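Dihydroneopterin triphosphate diphosphatase (PDB 5U7F) hydrolyses dihydroneopterin triphosphate to the monophosphate and pyrophosphate in folate biosynthesis, and probably also cleaves nucleoside triphosphates, preferring dATP. Local coordinates at residues A[7-16]-A[38-49]. Sequence-based numbering, arbitrary orientation.
With CO (cobalt (II) ion), chain F; SO4 (sulfate ion), chain C.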
ATOM      1  N   LYS A   7      16.494  -1.987  -1.546  1.00 23.36           N
ATOM      2  CA  LYS A   7      15.284  -1.553  -0.876  1.00 24.13           C
ATOM      3  C   LYS A   7      15.490  -1.589   0.656  1.00 18.17           C
ATOM      4  O   LYS A   7      16.227  -2.441   1.165  1.00 22.60           O
ATOM      5  CB  LYS A   7      14.111  -2.453  -1.255  1.00 24.85           C
ATOM      6  CG  LYS A   7      13.456  -2.184  -2.593  1.00 31.14           C
ATOM      7  CD  LYS A   7      12.072  -2.835  -2.642  1.00 30.25           C
ATOM      8  CE  LYS A   7      11.192  -2.193  -3.713  1.00 42.91           C
ATOM      9  NZ  LYS A   7       9.770  -2.071  -3.288  1.00 43.27           N
ATOM     10  N   ARG A   8      14.850  -0.693   1.395  1.00 23.22           N
ATOM     11  CA  ARG A   8      14.966  -0.732   2.860  1.00 23.78           C
ATOM     12  C   ARG A   8      13.894  -1.668   3.434  1.00 16.68           C
ATOM     13  O   ARG A   8      12.762  -1.656   2.961  1.00 19.73           O
ATOM     14  CB  ARG A   8      14.826   0.669   3.458  1.00 25.83           C
ATOM     15  CG  ARG A   8      15.862   1.699   2.973  1.00 32.54           C
ATOM     16  CD  ARG A   8      16.508   2.491   4.140  1.00 38.82           C
ATOM     17  NE  ARG A   8      15.523   2.977   5.099  1.00 40.10           N
ATOM     18  CZ  ARG A   8      15.246   2.425   6.289  1.00 48.83           C
ATOM     19  NH1 ARG A   8      15.893   1.339   6.731  1.00 32.80           N
ATOM     20  NH2 ARG A   8      14.295   2.970   7.053  1.00 32.17           N
ATOM     21  N   PRO A   9      14.224  -2.458   4.465  1.00 13.85           N
ATOM     22  CA  PRO A   9      13.243  -3.396   5.034  1.00 14.37           C
ATOM     23  C   PRO A   9      12.332  -2.768   6.114  1.00 15.67           C
ATOM     24  O   PRO A   9      11.957  -3.423   7.076  1.00 15.57           O
ATOM     25  CB  PRO A   9      14.120  -4.473   5.629  1.00 19.20           C
ATOM     26  CG  PRO A   9      15.350  -3.746   6.039  1.00 18.87           C
ATOM     27  CD  PRO A   9      15.568  -2.676   5.035  1.00 17.08           C
ATOM     28  N   VAL A  10      12.029  -1.490   5.924  1.00 13.35           N
ATOM     29  CA  VAL A  10      11.068  -0.747   6.725  1.00 14.80           C
ATOM     30  C   VAL A  10      10.155  -0.072   5.711  1.00 17.09           C
ATOM     31  O   VAL A  10      10.615   0.668   4.843  1.00 19.44           O
ATOM     32  CB  VAL A  10      11.749   0.288   7.645  1.00 16.67           C
ATOM     33  CG1 VAL A  10      10.710   1.169   8.359  1.00 16.49           C
ATOM     34  CG2 VAL A  10      12.627  -0.395   8.667  1.00 21.82           C
ATOM     35  N   SER A  11       8.873  -0.375   5.778  1.00 15.05           N
ATOM     36  CA  SER A  11       7.944   0.068   4.741  1.00 16.42           C
ATOM     37  C   SER A  11       6.610   0.540   5.333  1.00 14.56           C
ATOM     38  O   SER A  11       6.352   0.411   6.540  1.00 16.72           O
ATOM     39  CB  SER A  11       7.717  -1.067   3.748  1.00 21.15           C
ATOM     40  OG  SER A  11       6.902  -2.080   4.319  1.00 20.38           O
ATOM     41  N   ILE A  12       5.804   1.118   4.463  1.00 12.40           N
ATOM     42  CA  ILE A  12       4.462   1.550   4.779  1.00 15.99           C
ATOM     43  C   ILE A  12       3.491   0.915   3.805  1.00 17.15           C
ATOM     44  O   ILE A  12       3.860   0.494   2.700  1.00 15.12           O
ATOM     45  CB  ILE A  12       4.327   3.097   4.786  1.00 17.80           C
ATOM     46  CG1 ILE A  12       4.762   3.739   3.473  1.00 16.71           C
ATOM     47  CG2 ILE A  12       5.146   3.690   5.931  1.00 17.42           C
ATOM     48  CD1 ILE A  12       3.720   3.744   2.400  1.00 17.33           C
ATOM     49  N   LEU A  13       2.258   0.771   4.270  1.00 12.52           N
ATOM     50  CA  LEU A  13       1.144   0.280   3.470  1.00 14.50           C
ATOM     51  C   LEU A  13       0.034   1.306   3.613  1.00 16.15           C
ATOM     52  O   LEU A  13      -0.266   1.704   4.730  1.00 16.35           O
ATOM     53  CB  LEU A  13       0.678  -1.092   3.963  1.00 18.41           C
ATOM     54  CG  LEU A  13      -0.703  -1.581   3.511  1.00 23.51           C
ATOM     55  CD1 LEU A  13      -0.551  -2.123   2.148  1.00 19.23           C
ATOM     56  CD2 LEU A  13      -1.236  -2.640   4.451  1.00 18.07           C
ATOM     57  N   VAL A  14      -0.535   1.782   2.507  1.00 12.97           N
ATOM     58  CA  VAL A  14      -1.671   2.704   2.580  1.00 16.39           C
ATOM     59  C   VAL A  14      -2.871   2.070   1.903  1.00 17.13           C
ATOM     60  O   VAL A  14      -2.900   1.842   0.679  1.00 15.74           O
ATOM     61  CB  VAL A  14      -1.371   4.075   1.935  1.00 13.98           C
ATOM     62  CG1 VAL A  14      -2.603   4.983   2.063  1.00 17.87           C
ATOM     63  CG2 VAL A  14      -0.161   4.720   2.565  1.00 16.59           C
ATOM     64  N   VAL A  15      -3.859   1.714   2.706  1.00 12.39           N
ATOM     65  CA  VAL A  15      -5.077   1.164   2.151  1.00 13.39           C
ATOM     66  C   VAL A  15      -5.960   2.313   1.725  1.00 16.67           C
ATOM     67  O   VAL A  15      -6.469   3.091   2.553  1.00 17.25           O
ATOM     68  CB  VAL A  15      -5.798   0.229   3.150  1.00 15.77           C
ATOM     69  CG1 VAL A  15      -7.004  -0.360   2.517  1.00 19.42           C
ATOM     70  CG2 VAL A  15      -4.871  -0.905   3.581  1.00 19.40           C
ATOM     71  N   ILE A  16      -6.100   2.424   0.411  1.00 14.35           N
ATOM     72  CA  ILE A  16      -6.964   3.407  -0.226  1.00 19.93           C
ATOM     73  C   ILE A  16      -8.338   2.820  -0.540  1.00 18.45           C
ATOM     74  O   ILE A  16      -8.480   1.745  -1.116  1.00 14.48           O
ATOM     75  CB  ILE A  16      -6.320   3.965  -1.518  1.00 19.84           C
ATOM     76  CG1 ILE A  16      -5.022   4.680  -1.168  1.00 20.39           C
ATOM     77  CG2 ILE A  16      -7.276   4.934  -2.245  1.00 22.51           C
ATOM     78  CD1 ILE A  16      -4.270   5.291  -2.311  1.00 21.17           C
ATOM     79  N   SER A  38      -2.542  -2.719  -2.357  1.00 15.36           N
ATOM     80  CA  SER A  38      -2.677  -1.305  -2.060  1.00 17.37           C
ATOM     81  C   SER A  38      -1.287  -0.631  -2.213  1.00 14.18           C
ATOM     82  O   SER A  38      -0.308  -1.273  -2.653  1.00 15.62           O
ATOM     83  CB  SER A  38      -3.254  -1.111  -0.635  1.00 16.72           C
ATOM     84  OG  SER A  38      -4.320  -2.024  -0.384  1.00 14.16           O
ATOM     85  N   VAL A  39      -1.198   0.664  -1.937  1.00 15.86           N
ATOM     86  CA  VAL A  39       0.078   1.369  -2.047  1.00 18.33           C
ATOM     87  C   VAL A  39       1.065   0.896  -0.959  1.00 17.59           C
ATOM     88  O   VAL A  39       0.718   0.880   0.206  1.00 16.96           O
ATOM     89  CB  VAL A  39      -0.141   2.879  -1.961  1.00 19.07           C
ATOM     90  CG1 VAL A  39       1.150   3.633  -1.762  1.00 17.94           C
ATOM     91  CG2 VAL A  39      -0.833   3.369  -3.231  1.00 23.14           C
ATOM     92  N   THR A  40       2.265   0.467  -1.353  1.00 17.27           N
ATOM     93  CA  THR A  40       3.326   0.138  -0.378  1.00 17.76           C
ATOM     94  C   THR A  40       4.579   0.881  -0.796  1.00 23.04           C
ATOM     95  O   THR A  40       4.716   1.261  -1.953  1.00 20.49           O
ATOM     96  CB  THR A  40       3.633  -1.381  -0.262  1.00 23.79           C
ATOM     97  OG1 THR A  40       4.223  -1.863  -1.473  1.00 31.35           O
ATOM     98  CG2 THR A  40       2.392  -2.176   0.062  1.00 24.93           C
ATOM     99  N   GLY A  41       5.483   1.125   0.148  1.00 21.12           N
ATOM    100  CA  GLY A  41       6.751   1.730  -0.197  1.00 17.50           C
ATOM    101  C   GLY A  41       7.701   1.732   0.973  1.00 17.84           C
ATOM    102  O   GLY A  41       7.250   1.726   2.122  1.00 16.16           O
ATOM    103  N   SER A  42       8.999   1.738   0.670  1.00 17.30           N
ATOM    104  CA  SER A  42      10.046   1.841   1.700  1.00 23.07           C
ATOM    105  C   SER A  42      10.088   3.217   2.354  1.00 20.31           C
ATOM    106  O   SER A  42       9.879   4.239   1.701  1.00 22.06           O
ATOM    107  CB  SER A  42      11.428   1.537   1.107  1.00 22.85           C
ATOM    108  OG  SER A  42      11.553   0.182   0.726  1.00 25.23           O
ATOM    109  N   VAL A  43      10.344   3.220   3.664  1.00 18.71           N
ATOM    110  CA  VAL A  43      10.656   4.430   4.416  1.00 17.92           C
ATOM    111  C   VAL A  43      12.118   4.760   4.240  1.00 24.12           C
ATOM    112  O   VAL A  43      12.986   3.995   4.677  1.00 27.66           O
ATOM    113  CB  VAL A  43      10.356   4.263   5.915  1.00 17.36           C
ATOM    114  CG1 VAL A  43      10.608   5.567   6.674  1.00 21.26           C
ATOM    115  CG2 VAL A  43       8.943   3.799   6.101  1.00 15.58           C
ATOM    116  N   GLU A  44      12.407   5.897   3.622  1.00 24.06           N
ATOM    117  CA  GLU A  44      13.793   6.269   3.349  1.00 28.08           C
ATOM    118  C   GLU A  44      14.467   6.924   4.544  1.00 31.21           C
ATOM    119  O   GLU A  44      13.818   7.434   5.447  1.00 25.18           O
ATOM    120  CB  GLU A  44      13.872   7.213   2.154  1.00 33.29           C
ATOM    121  CG  GLU A  44      13.274   6.629   0.872  1.00 39.06           C
ATOM    122  CD  GLU A  44      13.983   5.356   0.397  1.00 48.02           C
ATOM    123  OE1 GLU A  44      15.149   5.138   0.787  1.00 65.63           O
ATOM    124  OE2 GLU A  44      13.379   4.571  -0.367  1.00 44.46           O
ATOM    125  N   GLU A  45      15.789   6.925   4.524  1.00 25.97           N
ATOM    126  CA  GLU A  45      16.559   7.486   5.624  1.00 24.57           C
ATOM    127  C   GLU A  45      16.187   8.967   5.806  1.00 26.02           C
ATOM    128  O   GLU A  45      16.050   9.721   4.842  1.00 30.39           O
ATOM    129  CB  GLU A  45      18.066   7.314   5.380  1.00 34.36           C
ATOM    130  CG  GLU A  45      18.797   6.621   6.545  1.00 39.86           C
ATOM    131  CD  GLU A  45      20.136   6.002   6.151  1.00 47.80           C
ATOM    132  OE1 GLU A  45      21.187   6.649   6.384  1.00 47.32           O
ATOM    133  OE2 GLU A  45      20.157   4.847   5.649  1.00 51.96           O
ATOM    134  N   GLY A  46      15.984   9.367   7.050  1.00 29.19           N
ATOM    135  CA  GLY A  46      15.614  10.736   7.344  1.00 34.42           C
ATOM    136  C   GLY A  46      14.142  11.104   7.252  1.00 30.73           C
ATOM    137  O   GLY A  46      13.791  12.212   7.632  1.00 36.42           O
ATOM    138  N   GLU A  47      13.283  10.208   6.763  1.00 28.09           N
ATOM    139  CA  GLU A  47      11.849  10.490   6.745  1.00 26.63           C
ATOM    140  C   GLU A  47      11.088   9.579   7.714  1.00 23.27           C
ATOM    141  O   GLU A  47      11.535   8.500   8.095  1.00 22.20           O
ATOM    142  CB  GLU A  47      11.270  10.394   5.296  1.00 33.13           C
ATOM    143  CG  GLU A  47      11.009   8.992   4.747  1.00 33.31           C
ATOM    144  CD  GLU A  47      10.475   8.937   3.281  1.00 30.38           C
ATOM    145  OE1 GLU A  47       9.850   9.915   2.789  1.00 36.41           O
ATOM    146  OE2 GLU A  47      10.683   7.889   2.620  1.00 28.00           O
ATOM    147  N   THR A  48       9.922  10.051   8.132  1.00 19.08           N
ATOM    148  CA  THR A  48       9.083   9.289   9.031  1.00 23.08           C
ATOM    149  C   THR A  48       8.130   8.442   8.224  1.00 18.32           C
ATOM    150  O   THR A  48       7.977   8.680   7.048  1.00 20.12           O
ATOM    151  CB  THR A  48       8.266  10.180   9.930  1.00 15.21           C
ATOM    152  OG1 THR A  48       7.333  10.936   9.124  1.00 25.19           O
ATOM    153  CG2 THR A  48       9.173  11.125  10.751  1.00 22.11           C
ATOM    154  N   ALA A  49       7.452   7.509   8.894  1.00 19.93           N
ATOM    155  CA  ALA A  49       6.488   6.650   8.245  1.00 19.18           C
ATOM    156  C   ALA A  49       5.367   7.470   7.630  1.00 19.47           C
ATOM    157  O   ALA A  49       5.036   7.253   6.489  1.00 15.84           O
ATOM    158  CB  ALA A  49       5.948   5.643   9.193  1.00 17.81           C
TER
HETATM  159 CO    CO F 205       5.257   0.712  -3.855  0.77 23.18          CO
HETATM  160  S   SO4 C 202       8.519   0.940  -3.250  0.61 23.36           S
HETATM  161  O1  SO4 C 202       8.370  -0.350  -2.555  1.00 30.48           O
HETATM  162  O2  SO4 C 202       9.293   0.707  -4.472  0.85 35.31           O
HETATM  163  O3  SO4 C 202       7.188   1.493  -3.559  1.00 22.48           O
HETATM  164  O4  SO4 C 202       9.256   1.879  -2.411  1.00 28.04           O
HETATM  165  O   HOH W   1      -6.021   0.092  -1.364  1.00 14.79           O
HETATM  166  O   HOH W   2       6.201  -1.104  -3.094  1.00 29.05           O
HETATM  167  O   HOH W   3       3.201  -0.033  -3.966  1.00 26.94           O
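Ile12 and Gly41 form a hydrogen-bonded pair between antiparallel strands 10-16 and 39-42, Ile12 N giving to Gly41 O at 2.8 Å and Gly41 N to Ile12 O at 3.1 Å. Val14 N to Val39 O continues the ladder, and just past the strand end Val43 N bonds Val10 O. On the face carrying Ile12 and Val14, Ile12 CG2 lies 3.8 Å from Val43 CG2, the two side chains crossing at about a right angle, and also meets Ala49 CB; chi1 of 56° places CG1 between the backbone N and carbonyl carbon, by Gly41 O, and CD1 is near Gly41 N. Ala53 and Val57 of helix 49-61 pack on Val14. On the other face Leu13 CD1 meets Thr40 CG2 at 3.6 Å, and Leu13 also packs on helix 136-147. The pairing thus joins two central strands of the Nudix fold and leads into the Nudix box at Gly41. The backbone carbonyl O of Thr40 binds one of the cobalt ions at 2.0 Å, with Glu60, Glu117, a sulfate oxygen and two waters. The sulfate also accepts Ser42 N, at 3.1 Å from O4, and lies beside Lys7 NZ, consistent with the substrate-binding role inferred for Lys7. The Arg8 chain, bent at chi2 and chi3, brings NE and NH2 edge-on to Val43 O, making two weak hydrogen bonds at 2.8 and 2.9 Å. Glu47 OE2 accepts Glu44 N across a type II turn and forms a salt bridge with Arg55.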